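PDB 3IM9: malonyl CoA-acyl carrier protein transacylase from Staphylococcus aureus, which transfers the malonyl group from malonyl-CoA to holo-acyl carrier protein, supplying malonyl-ACP for fatty acid biosynthesis. Local coordinates for residues 227-239 with 243-256. Numbering follows the deposited sequence.
Sequences WRDAKFPVVQNVN and ETDKEVIKSNMVKQ. With CA (calcium ion), chain B.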
# COMPACT_ATOMS: atom_id res chain seq x y z
N TRP A 227 14.20 13.25 -5.70
CA TRP A 227 13.70 12.03 -6.24
C TRP A 227 14.65 11.53 -7.33
O TRP A 227 15.15 12.33 -8.18
CB TRP A 227 12.32 12.25 -6.88
CG TRP A 227 11.30 12.64 -5.86
CD1 TRP A 227 11.31 13.72 -5.03
CD2 TRP A 227 10.12 11.87 -5.54
NE1 TRP A 227 10.16 13.69 -4.19
CE2 TRP A 227 9.46 12.56 -4.49
CE3 TRP A 227 9.58 10.67 -6.04
CZ2 TRP A 227 8.24 12.08 -3.92
CZ3 TRP A 227 8.33 10.22 -5.48
CH2 TRP A 227 7.73 10.92 -4.43
N ARG A 228 14.95 10.25 -7.32
CA ARG A 228 15.80 9.63 -8.31
C ARG A 228 15.12 8.70 -9.21
O ARG A 228 14.05 8.15 -8.88
CB ARG A 228 16.98 8.91 -7.62
CG ARG A 228 17.88 9.89 -6.88
CD ARG A 228 19.00 9.17 -6.18
NE ARG A 228 18.49 8.27 -5.14
CZ ARG A 228 18.08 8.64 -3.91
NH1 ARG A 228 18.09 9.93 -3.49
NH2 ARG A 228 17.67 7.71 -3.08
N ASP A 229 15.72 8.37 -10.34
CA ASP A 229 15.17 7.31 -11.19
C ASP A 229 15.15 5.96 -10.43
O ASP A 229 15.95 5.77 -9.51
CB ASP A 229 15.96 7.17 -12.49
CG ASP A 229 15.73 8.34 -13.43
OD1 ASP A 229 14.65 8.95 -13.36
OD2 ASP A 229 16.63 8.63 -14.24
N ALA A 230 14.27 5.04 -10.81
CA ALA A 230 14.20 3.74 -10.11
C ALA A 230 15.27 2.81 -10.72
O ALA A 230 15.40 2.75 -11.99
CB ALA A 230 12.79 3.14 -10.33
N LYS A 231 15.89 1.99 -9.88
CA LYS A 231 16.83 0.99 -10.36
C LYS A 231 16.20 -0.23 -11.00
O LYS A 231 16.85 -0.98 -11.77
CB LYS A 231 17.76 0.60 -9.20
CG LYS A 231 18.85 1.62 -8.85
CD LYS A 231 19.74 1.04 -7.69
CE LYS A 231 20.98 1.88 -7.28
NZ LYS A 231 20.73 3.29 -7.50
N PHE A 232 14.89 -0.46 -10.79
CA PHE A 232 14.13 -1.51 -11.49
C PHE A 232 12.67 -0.93 -11.43
O PHE A 232 12.43 -0.04 -10.59
CB PHE A 232 14.27 -2.92 -10.84
CG PHE A 232 14.19 -2.90 -9.32
CD1 PHE A 232 15.36 -2.76 -8.54
CD2 PHE A 232 12.94 -2.98 -8.63
CE1 PHE A 232 15.32 -2.72 -7.16
CE2 PHE A 232 12.92 -2.91 -7.22
CZ PHE A 232 14.04 -2.73 -6.47
N PRO A 233 11.80 -1.40 -12.35
CA PRO A 233 10.47 -0.73 -12.47
C PRO A 233 9.58 -0.92 -11.21
O PRO A 233 9.47 -1.99 -10.64
CB PRO A 233 9.80 -1.44 -13.64
CG PRO A 233 11.02 -2.07 -14.53
CD PRO A 233 12.03 -2.39 -13.42
N VAL A 234 8.92 0.20 -10.90
CA VAL A 234 7.92 0.27 -9.79
C VAL A 234 6.58 0.23 -10.56
O VAL A 234 6.31 1.16 -11.39
CB VAL A 234 8.07 1.54 -9.03
CG1 VAL A 234 6.95 1.61 -7.95
CG2 VAL A 234 9.47 1.70 -8.40
N VAL A 235 5.75 -0.78 -10.32
CA VAL A 235 4.43 -0.84 -10.98
C VAL A 235 3.51 0.04 -10.14
O VAL A 235 3.20 -0.31 -9.01
CB VAL A 235 3.92 -2.24 -11.11
CG1 VAL A 235 2.57 -2.28 -11.89
CG2 VAL A 235 4.97 -3.04 -11.95
N GLN A 236 3.12 1.19 -10.67
CA GLN A 236 2.43 2.21 -9.87
C GLN A 236 0.94 1.94 -9.76
O GLN A 236 0.28 1.41 -10.69
CB GLN A 236 2.69 3.63 -10.38
CG GLN A 236 4.19 3.89 -10.25
CD GLN A 236 4.49 5.41 -10.26
OE1 GLN A 236 4.70 6.01 -11.35
NE2 GLN A 236 4.51 6.04 -9.10
N ASN A 237 0.39 2.30 -8.57
CA ASN A 237 -1.01 2.06 -8.31
C ASN A 237 -1.96 2.79 -9.26
O ASN A 237 -3.07 2.31 -9.50
CB ASN A 237 -1.34 2.53 -6.87
CG ASN A 237 -0.84 1.63 -5.77
OD1 ASN A 237 -0.35 0.48 -5.97
ND2 ASN A 237 -0.93 2.18 -4.59
N VAL A 238 -1.55 3.99 -9.72
CA VAL A 238 -2.49 4.88 -10.51
C VAL A 238 -2.74 4.22 -11.86
O VAL A 238 -3.86 4.24 -12.34
CB VAL A 238 -1.93 6.31 -10.67
CG1 VAL A 238 -1.88 7.01 -9.43
CG2 VAL A 238 -0.55 6.40 -11.21
N ASN A 239 -1.69 3.64 -12.48
CA ASN A 239 -1.81 3.20 -13.91
C ASN A 239 -1.45 1.77 -14.17
O ASN A 239 -1.62 1.29 -15.29
CB ASN A 239 -0.91 4.16 -14.80
CG ASN A 239 0.61 4.00 -14.51
OD1 ASN A 239 1.01 3.35 -13.53
ND2 ASN A 239 1.50 4.54 -15.41
N GLU A 243 7.21 1.75 -14.02
CA GLU A 243 7.73 3.12 -14.28
C GLU A 243 9.13 3.19 -13.71
O GLU A 243 9.40 2.64 -12.63
CB GLU A 243 6.88 4.29 -13.71
CG GLU A 243 5.43 4.27 -14.24
CD GLU A 243 5.35 4.68 -15.70
OE1 GLU A 243 6.42 5.02 -16.35
OE2 GLU A 243 4.20 4.72 -16.20
N THR A 244 10.04 3.93 -14.34
CA THR A 244 11.40 4.17 -13.77
C THR A 244 11.75 5.62 -13.72
O THR A 244 12.67 6.02 -12.99
CB THR A 244 12.52 3.38 -14.56
OG1 THR A 244 12.44 3.82 -15.91
CG2 THR A 244 12.25 1.88 -14.53
N ASP A 245 11.06 6.45 -14.48
CA ASP A 245 11.38 7.88 -14.50
C ASP A 245 11.08 8.57 -13.17
O ASP A 245 10.00 8.38 -12.60
CB ASP A 245 10.63 8.58 -15.64
CG ASP A 245 11.20 9.95 -15.95
OD1 ASP A 245 10.48 10.95 -15.75
OD2 ASP A 245 12.36 10.03 -16.40
N LYS A 246 12.02 9.37 -12.66
CA LYS A 246 11.79 10.09 -11.43
C LYS A 246 10.61 11.05 -11.50
O LYS A 246 9.84 11.16 -10.52
CB LYS A 246 13.03 10.83 -10.93
CG LYS A 246 13.48 12.05 -11.88
CD LYS A 246 14.77 12.77 -11.49
CE LYS A 246 15.99 11.95 -11.86
NZ LYS A 246 17.36 12.66 -11.67
N GLU A 247 10.44 11.78 -12.64
CA GLU A 247 9.36 12.80 -12.73
C GLU A 247 8.02 12.10 -12.99
O GLU A 247 6.98 12.56 -12.48
CB GLU A 247 9.62 13.80 -13.95
CG GLU A 247 10.70 14.87 -13.71
CD GLU A 247 10.48 15.83 -12.53
OE1 GLU A 247 11.49 16.37 -12.03
OE2 GLU A 247 9.34 16.06 -12.04
N VAL A 248 8.01 10.99 -13.71
CA VAL A 248 6.79 10.31 -13.92
C VAL A 248 6.35 9.67 -12.56
O VAL A 248 5.17 9.76 -12.18
CB VAL A 248 6.94 9.23 -14.90
CG1 VAL A 248 5.71 8.31 -14.98
CG2 VAL A 248 7.36 9.88 -16.31
N ILE A 249 7.28 9.04 -11.87
CA ILE A 249 6.91 8.41 -10.58
C ILE A 249 6.43 9.45 -9.62
O ILE A 249 5.35 9.27 -8.95
CB ILE A 249 8.12 7.65 -10.08
CG1 ILE A 249 8.35 6.41 -10.90
CG2 ILE A 249 7.96 7.26 -8.56
CD1 ILE A 249 9.70 5.72 -10.60
N LYS A 250 7.11 10.58 -9.49
CA LYS A 250 6.73 11.62 -8.52
C LYS A 250 5.32 12.15 -8.85
O LYS A 250 4.43 12.29 -7.98
CB LYS A 250 7.79 12.74 -8.53
CG LYS A 250 7.47 13.93 -7.57
CD LYS A 250 8.64 15.01 -7.61
CE LYS A 250 8.27 16.25 -6.75
NZ LYS A 250 9.16 17.43 -7.06
N SER A 251 5.05 12.43 -10.13
CA SER A 251 3.74 12.94 -10.51
C SER A 251 2.65 11.91 -10.18
O SER A 251 1.56 12.23 -9.68
CB SER A 251 3.74 13.12 -12.05
OG SER A 251 2.45 13.54 -12.43
N ASN A 252 2.98 10.64 -10.37
CA ASN A 252 2.02 9.55 -10.07
C ASN A 252 1.83 9.34 -8.57
O ASN A 252 0.77 8.80 -8.21
CB ASN A 252 2.51 8.28 -10.74
CG ASN A 252 2.14 8.26 -12.23
OD1 ASN A 252 1.25 9.01 -12.67
ND2 ASN A 252 2.78 7.42 -12.97
N MET A 253 2.76 9.80 -7.75
CA MET A 253 2.49 9.71 -6.32
C MET A 253 1.49 10.76 -5.91
O MET A 253 0.75 10.53 -4.89
CB MET A 253 3.80 9.97 -5.52
CG MET A 253 4.90 8.81 -5.76
SD MET A 253 4.30 7.16 -6.02
CE MET A 253 3.51 6.77 -4.38
N VAL A 254 1.51 11.95 -6.55
CA VAL A 254 0.48 12.89 -6.21
C VAL A 254 -0.91 12.37 -6.75
O VAL A 254 -1.92 12.39 -5.99
CB VAL A 254 0.79 14.30 -6.86
CG1 VAL A 254 -0.30 15.25 -6.42
CG2 VAL A 254 2.15 14.73 -6.32
N LYS A 255 -0.93 11.85 -7.98
CA LYS A 255 -2.24 11.33 -8.54
C LYS A 255 -2.76 10.16 -7.72
O LYS A 255 -3.95 9.98 -7.60
CB LYS A 255 -2.06 10.84 -9.97
CG LYS A 255 -1.64 11.99 -10.87
CD LYS A 255 -1.53 11.50 -12.31
CE LYS A 255 -1.24 12.77 -13.20
NZ LYS A 255 -1.10 12.39 -14.66
N GLN A 256 -1.83 9.41 -7.11
CA GLN A 256 -2.19 8.21 -6.34
C GLN A 256 -3.19 8.59 -5.22
O GLN A 256 -4.09 7.79 -4.89
CB GLN A 256 -0.93 7.61 -5.71
CG GLN A 256 -1.17 6.18 -5.15
CD GLN A 256 -0.29 5.91 -3.93
OE1 GLN A 256 -0.13 6.76 -3.05
NE2 GLN A 256 0.27 4.73 -3.87
CA CA B . 0.79 9.16 -2.61
O HOH W 1 18.21 9.71 -11.17
O HOH W 2 0.77 5.56 -8.22
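Trp227 lies against helix 246-256, with the side chain of Lys250 laid across one face of its indole. Lys250 is fully extended, its CG anti to the backbone N (chi1 178°). Its CD therefore sits almost straight above the five-membered ring, 3.8 Å from the centroid, as a CH-pi contact. Each polar end has its own partner: Lys250 NZ hydrogen-bonds to Asn223 OD1, and Trp227 NE1 to Ile222 O. Met253 CG meets the ring edge, 3.7 Å from Trp227 CZ3.

Gln236 is the second anchor. Its extended chain reaches the helix at about a right angle to Asn252. Asn252 ND2 donates to Gln236 OE1 at 2.9 Å, from above the carbonyl plane. Gln236 NE2 gives a weak bond of 3.3 Å to Ile249 O and also bonds to Glu100.

Where the chain turns back, Val234 and Glu243 form an antiparallel hydrogen-bonded pair. Glu243 bends at chi2, and its OE2 takes a 2.8 Å bond from Asn239 ND2 on the anti lone pair. Asp229 OD1 accepts from Lys246 N at 2.8 Å, beside the N-cap Asp245.

Met253 O and Gln256 OE1 bind the calcium ion together with Tyr101 OH. Gln256 OE1 also accepts from Arg122 NH2, and its NE2 bonds to the backbone O of Ser97, the probable nucleophile. With both ends of its buried amide bonded, Gln236 ties residues 227-239 to the helix that carries two calcium ligands beside the likely active site.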